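PDB 6ED2: glycosyl hydrolase family 2, TIM barrel domain protein, which probably cleaves beta-D-glucuronides by hydrolysis, as a beta-glucuronidase of glycosyl hydrolase family 2 from a human gut bacterium. Local coordinates for residues Phe352-Pro358 against Leu373-Pro379. Numbering follows the deposited sequence.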
ATOM      1  N   PHE A 352     -20.391   6.809 -21.378  1.00 20.03           N
ATOM      2  CA  PHE A 352     -19.224   5.930 -21.461  1.00 25.36           C
ATOM      3  C   PHE A 352     -19.219   5.178 -22.782  1.00 24.36           C
ATOM      4  O   PHE A 352     -20.248   5.021 -23.439  1.00 24.65           O
ATOM      5  CB  PHE A 352     -19.138   4.920 -20.292  1.00 23.03           C
ATOM      6  CG  PHE A 352     -20.329   3.992 -20.169  1.00 23.74           C
ATOM      7  CD1 PHE A 352     -20.363   2.782 -20.841  1.00 22.77           C
ATOM      8  CD2 PHE A 352     -21.393   4.315 -19.338  1.00 25.19           C
ATOM      9  CE1 PHE A 352     -21.453   1.914 -20.697  1.00 24.10           C
ATOM     10  CE2 PHE A 352     -22.481   3.451 -19.193  1.00 26.59           C
ATOM     11  CZ  PHE A 352     -22.511   2.256 -19.885  1.00 21.92           C
ATOM     12  N   ARG A 353     -18.039   4.686 -23.139  1.00 26.73           N
ATOM     13  CA  ARG A 353     -17.825   3.893 -24.338  1.00 26.22           C
ATOM     14  C   ARG A 353     -17.628   2.443 -23.926  1.00 27.95           C
ATOM     15  O   ARG A 353     -16.966   2.167 -22.918  1.00 28.96           O
ATOM     16  CB  ARG A 353     -16.597   4.414 -25.111  1.00 27.11           C
ATOM     17  CG  ARG A 353     -16.119   3.527 -26.274  1.00 30.39           C
ATOM     18  CD  ARG A 353     -14.974   4.171 -27.086  1.00 29.91           C
ATOM     19  NE  ARG A 353     -13.780   4.411 -26.270  1.00 24.39           N
ATOM     20  CZ  ARG A 353     -12.629   3.772 -26.424  1.00 28.25           C
ATOM     21  NH1 ARG A 353     -12.501   2.857 -27.371  1.00 28.69           N
ATOM     22  NH2 ARG A 353     -11.597   4.055 -25.637  1.00 29.63           N
ATOM     23  N   THR A 354     -18.207   1.510 -24.691  1.00 26.17           N
ATOM     24  CA  THR A 354     -18.058   0.089 -24.357  1.00 23.91           C
ATOM     25  C   THR A 354     -16.761  -0.458 -24.947  1.00 23.66           C
ATOM     26  O   THR A 354     -16.734  -1.364 -25.781  1.00 27.47           O
ATOM     27  CB  THR A 354     -19.270  -0.728 -24.816  1.00 26.45           C
ATOM     28  OG1 THR A 354     -19.202  -0.970 -26.231  1.00 24.60           O
ATOM     29  CG2 THR A 354     -20.579  -0.028 -24.452  1.00 24.64           C
ATOM     30  N   SER A 355     -15.663   0.129 -24.497  1.00 22.59           N
ATOM     31  CA  SER A 355     -14.352  -0.357 -24.895  1.00 27.48           C
ATOM     32  C   SER A 355     -14.117  -1.723 -24.275  1.00 25.08           C
ATOM     33  O   SER A 355     -14.409  -1.914 -23.095  1.00 30.11           O
ATOM     34  CB  SER A 355     -13.286   0.629 -24.429  1.00 26.79           C
ATOM     35  OG  SER A 355     -13.635   1.158 -23.160  1.00 27.43           O
ATOM     36  N   HIS A 356     -13.624  -2.692 -25.057  1.00 27.18           N
ATOM     37  CA  HIS A 356     -13.444  -2.621 -26.517  1.00 25.81           C
ATOM     38  C   HIS A 356     -14.267  -3.719 -27.190  1.00 26.53           C
ATOM     39  O   HIS A 356     -13.758  -4.463 -28.024  1.00 24.23           O
ATOM     40  CB  HIS A 356     -11.980  -2.812 -26.906  1.00 22.73           C
ATOM     41  CG  HIS A 356     -11.071  -1.743 -26.395  1.00 28.57           C
ATOM     42  ND1 HIS A 356     -11.228  -0.414 -26.724  1.00 29.10           N
ATOM     43  CD2 HIS A 356      -9.981  -1.807 -25.592  1.00 27.23           C
ATOM     44  CE1 HIS A 356     -10.279   0.296 -26.134  1.00 25.21           C
ATOM     45  NE2 HIS A 356      -9.508  -0.524 -25.448  1.00 31.19           N
ATOM     46  N   TYR A 357     -15.518  -3.850 -26.779  1.00 26.16           N
ATOM     47  CA  TYR A 357     -16.400  -4.932 -27.194  1.00 26.98           C
ATOM     48  C   TYR A 357     -17.787  -4.592 -26.685  1.00 27.67           C
ATOM     49  O   TYR A 357     -17.919  -3.805 -25.741  1.00 25.51           O
ATOM     50  CB  TYR A 357     -15.937  -6.291 -26.626  1.00 26.89           C
ATOM     51  CG  TYR A 357     -15.413  -6.150 -25.212  1.00 26.97           C
ATOM     52  CD1 TYR A 357     -16.283  -6.131 -24.121  1.00 25.66           C
ATOM     53  CD2 TYR A 357     -14.056  -5.968 -24.972  1.00 23.24           C
ATOM     54  CE1 TYR A 357     -15.806  -5.957 -22.842  1.00 24.30           C
ATOM     55  CE2 TYR A 357     -13.572  -5.807 -23.688  1.00 23.87           C
ATOM     56  CZ  TYR A 357     -14.451  -5.790 -22.638  1.00 22.36           C
ATOM     57  OH  TYR A 357     -13.969  -5.600 -21.386  1.00 25.89           O
ATOM     58  N   PRO A 358     -18.831  -5.109 -27.318  1.00 25.08           N
ATOM     59  CA  PRO A 358     -20.173  -4.876 -26.785  1.00 26.30           C
ATOM     60  C   PRO A 358     -20.282  -5.500 -25.398  1.00 27.06           C
ATOM     61  O   PRO A 358     -19.697  -6.552 -25.118  1.00 26.97           O
ATOM     62  CB  PRO A 358     -21.090  -5.558 -27.808  1.00 23.23           C
ATOM     63  CG  PRO A 358     -20.260  -5.735 -29.011  1.00 26.19           C
ATOM     64  CD  PRO A 358     -18.858  -5.920 -28.543  1.00 26.20           C
ATOM     65  N   LEU A 373     -25.474   8.044 -21.449  1.00 26.33           N
ATOM     66  CA  LEU A 373     -25.226   7.938 -22.878  1.00 26.97           C
ATOM     67  C   LEU A 373     -24.115   6.931 -23.124  1.00 23.55           C
ATOM     68  O   LEU A 373     -23.085   6.952 -22.444  1.00 25.76           O
ATOM     69  CB  LEU A 373     -24.829   9.301 -23.459  1.00 25.91           C
ATOM     70  CG  LEU A 373     -25.751  10.468 -23.131  1.00 26.70           C
ATOM     71  CD1 LEU A 373     -25.205  11.772 -23.703  1.00 28.08           C
ATOM     72  CD2 LEU A 373     -27.150  10.179 -23.677  1.00 25.98           C
ATOM     73  N   ILE A 374     -24.307   6.079 -24.124  1.00 25.75           N
ATOM     74  CA  ILE A 374     -23.365   5.013 -24.455  1.00 22.65           C
ATOM     75  C   ILE A 374     -22.887   5.182 -25.890  1.00 28.65           C
ATOM     76  O   ILE A 374     -23.705   5.315 -26.812  1.00 27.35           O
ATOM     77  CB  ILE A 374     -24.012   3.627 -24.292  1.00 23.50           C
ATOM     78  CG1 ILE A 374     -24.371   3.371 -22.819  1.00 24.47           C
ATOM     79  CG2 ILE A 374     -23.098   2.531 -24.864  1.00 18.87           C
ATOM     80  CD1 ILE A 374     -24.858   1.959 -22.573  1.00 23.16           C
ATOM     81  N   ILE A 375     -21.572   5.124 -26.079  1.00 24.41           N
ATOM     82  CA  ILE A 375     -20.964   4.881 -27.377  1.00 25.13           C
ATOM     83  C   ILE A 375     -20.675   3.389 -27.477  1.00 24.75           C
ATOM     84  O   ILE A 375     -19.835   2.862 -26.747  1.00 28.38           O
ATOM     85  CB  ILE A 375     -19.690   5.709 -27.574  1.00 29.04           C
ATOM     86  CG1 ILE A 375     -20.005   7.201 -27.401  1.00 24.53           C
ATOM     87  CG2 ILE A 375     -19.098   5.428 -28.944  1.00 21.51           C
ATOM     88  CD1 ILE A 375     -18.785   8.103 -27.506  1.00 21.85           C
ATOM     89  N   ASP A 376     -21.362   2.713 -28.394  1.00 28.43           N
ATOM     90  CA  ASP A 376     -21.358   1.258 -28.492  1.00 25.34           C
ATOM     91  C   ASP A 376     -20.260   0.828 -29.454  1.00 27.17           C
ATOM     92  O   ASP A 376     -20.239   1.264 -30.617  1.00 29.76           O
ATOM     93  CB  ASP A 376     -22.724   0.773 -28.979  1.00 24.27           C
ATOM     94  CG  ASP A 376     -23.090  -0.630 -28.475  1.00 31.40           C
ATOM     95  OD1 ASP A 376     -22.263  -1.327 -27.823  1.00 25.86           O
ATOM     96  OD2 ASP A 376     -24.237  -1.041 -28.767  1.00 28.12           O
ATOM     97  N   GLU A 377     -19.369  -0.042 -28.991  1.00 25.12           N
ATOM     98  CA  GLU A 377     -18.153  -0.360 -29.726  1.00 25.74           C
ATOM     99  C   GLU A 377     -18.042  -1.855 -30.002  1.00 29.15           C
ATOM    100  O   GLU A 377     -18.184  -2.684 -29.095  1.00 28.14           O
ATOM    101  CB  GLU A 377     -16.921   0.123 -28.959  1.00 27.18           C
ATOM    102  CG  GLU A 377     -15.611  -0.142 -29.697  1.00 28.54           C
ATOM    103  CD  GLU A 377     -14.429   0.618 -29.094  1.00 33.04           C
ATOM    104  OE1 GLU A 377     -14.414   1.876 -29.169  1.00 34.31           O
ATOM    105  OE2 GLU A 377     -13.511  -0.046 -28.555  1.00 34.61           O
ATOM    106  N   VAL A 378     -17.734  -2.181 -31.248  1.00 22.95           N
ATOM    107  CA  VAL A 378     -17.535  -3.548 -31.726  1.00 28.84           C
ATOM    108  C   VAL A 378     -16.096  -3.977 -31.414  1.00 27.08           C
ATOM    109  O   VAL A 378     -15.226  -3.111 -31.260  1.00 24.07           O
ATOM    110  CB  VAL A 378     -17.901  -3.581 -33.221  1.00 34.67           C
ATOM    111  CG1 VAL A 378     -16.749  -3.114 -34.091  1.00 27.76           C
ATOM    112  CG2 VAL A 378     -18.473  -4.910 -33.648  1.00 35.16           C
ATOM    113  N   PRO A 379     -15.772  -5.281 -31.252  1.00 29.33           N
ATOM    114  CA  PRO A 379     -14.407  -5.623 -30.793  1.00 24.90           C
ATOM    115  C   PRO A 379     -13.317  -5.489 -31.856  1.00 28.28           C
ATOM    116  O   PRO A 379     -12.401  -6.316 -31.918  1.00 27.17           O
ATOM    117  CB  PRO A 379     -14.544  -7.080 -30.328  1.00 29.73           C
ATOM    118  CG  PRO A 379     -16.026  -7.358 -30.277  1.00 28.40           C
ATOM    119  CD  PRO A 379     -16.623  -6.480 -31.317  1.00 27.74           C
TER
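The E377 carboxylate meets two flat groups at their edges: OE2 takes the in-plane N-H of H356, ND1 to OE2 2.9 Å, with ring and carboxylate only 8° apart, while OE1 receives R353 NH1 at 2.8 Å on its syn side, as a salt bridge, in the guanidinium plane though the two planes are turned 48° apart. R353 NH1 also lies in the plane of the imidazole at its edge. CB of S355 sits over the centre of one guanidinium face and, offset toward the rim, over one imidazole face. Over one face of the F352 ring sits CG1 of I374, a CH-pi contact, and CD1 of I374 touches CZ at 3.6 Å. With CG anti to the backbone N (chi1 -178°) and an extended chain, E377 reaches R353 and H356. Shortening E377 to an alanine would probably cost R353 NH1 its partner OE1, though E535 still pairs with NH2, and let the H356 ring turn more easily. T354 OG1 accepts a bond from E377 N at 2.9 Å. Strands 351-353 and 373-377, joined through helix 361-370, form a parallel beta-alpha-beta unit of the TIM barrel; that helix packs against F352, T354 and I374, strand 312-320 flanks 351-353, and strand 433-440, whose S437 also bonds E377 OE1, flanks 373-377.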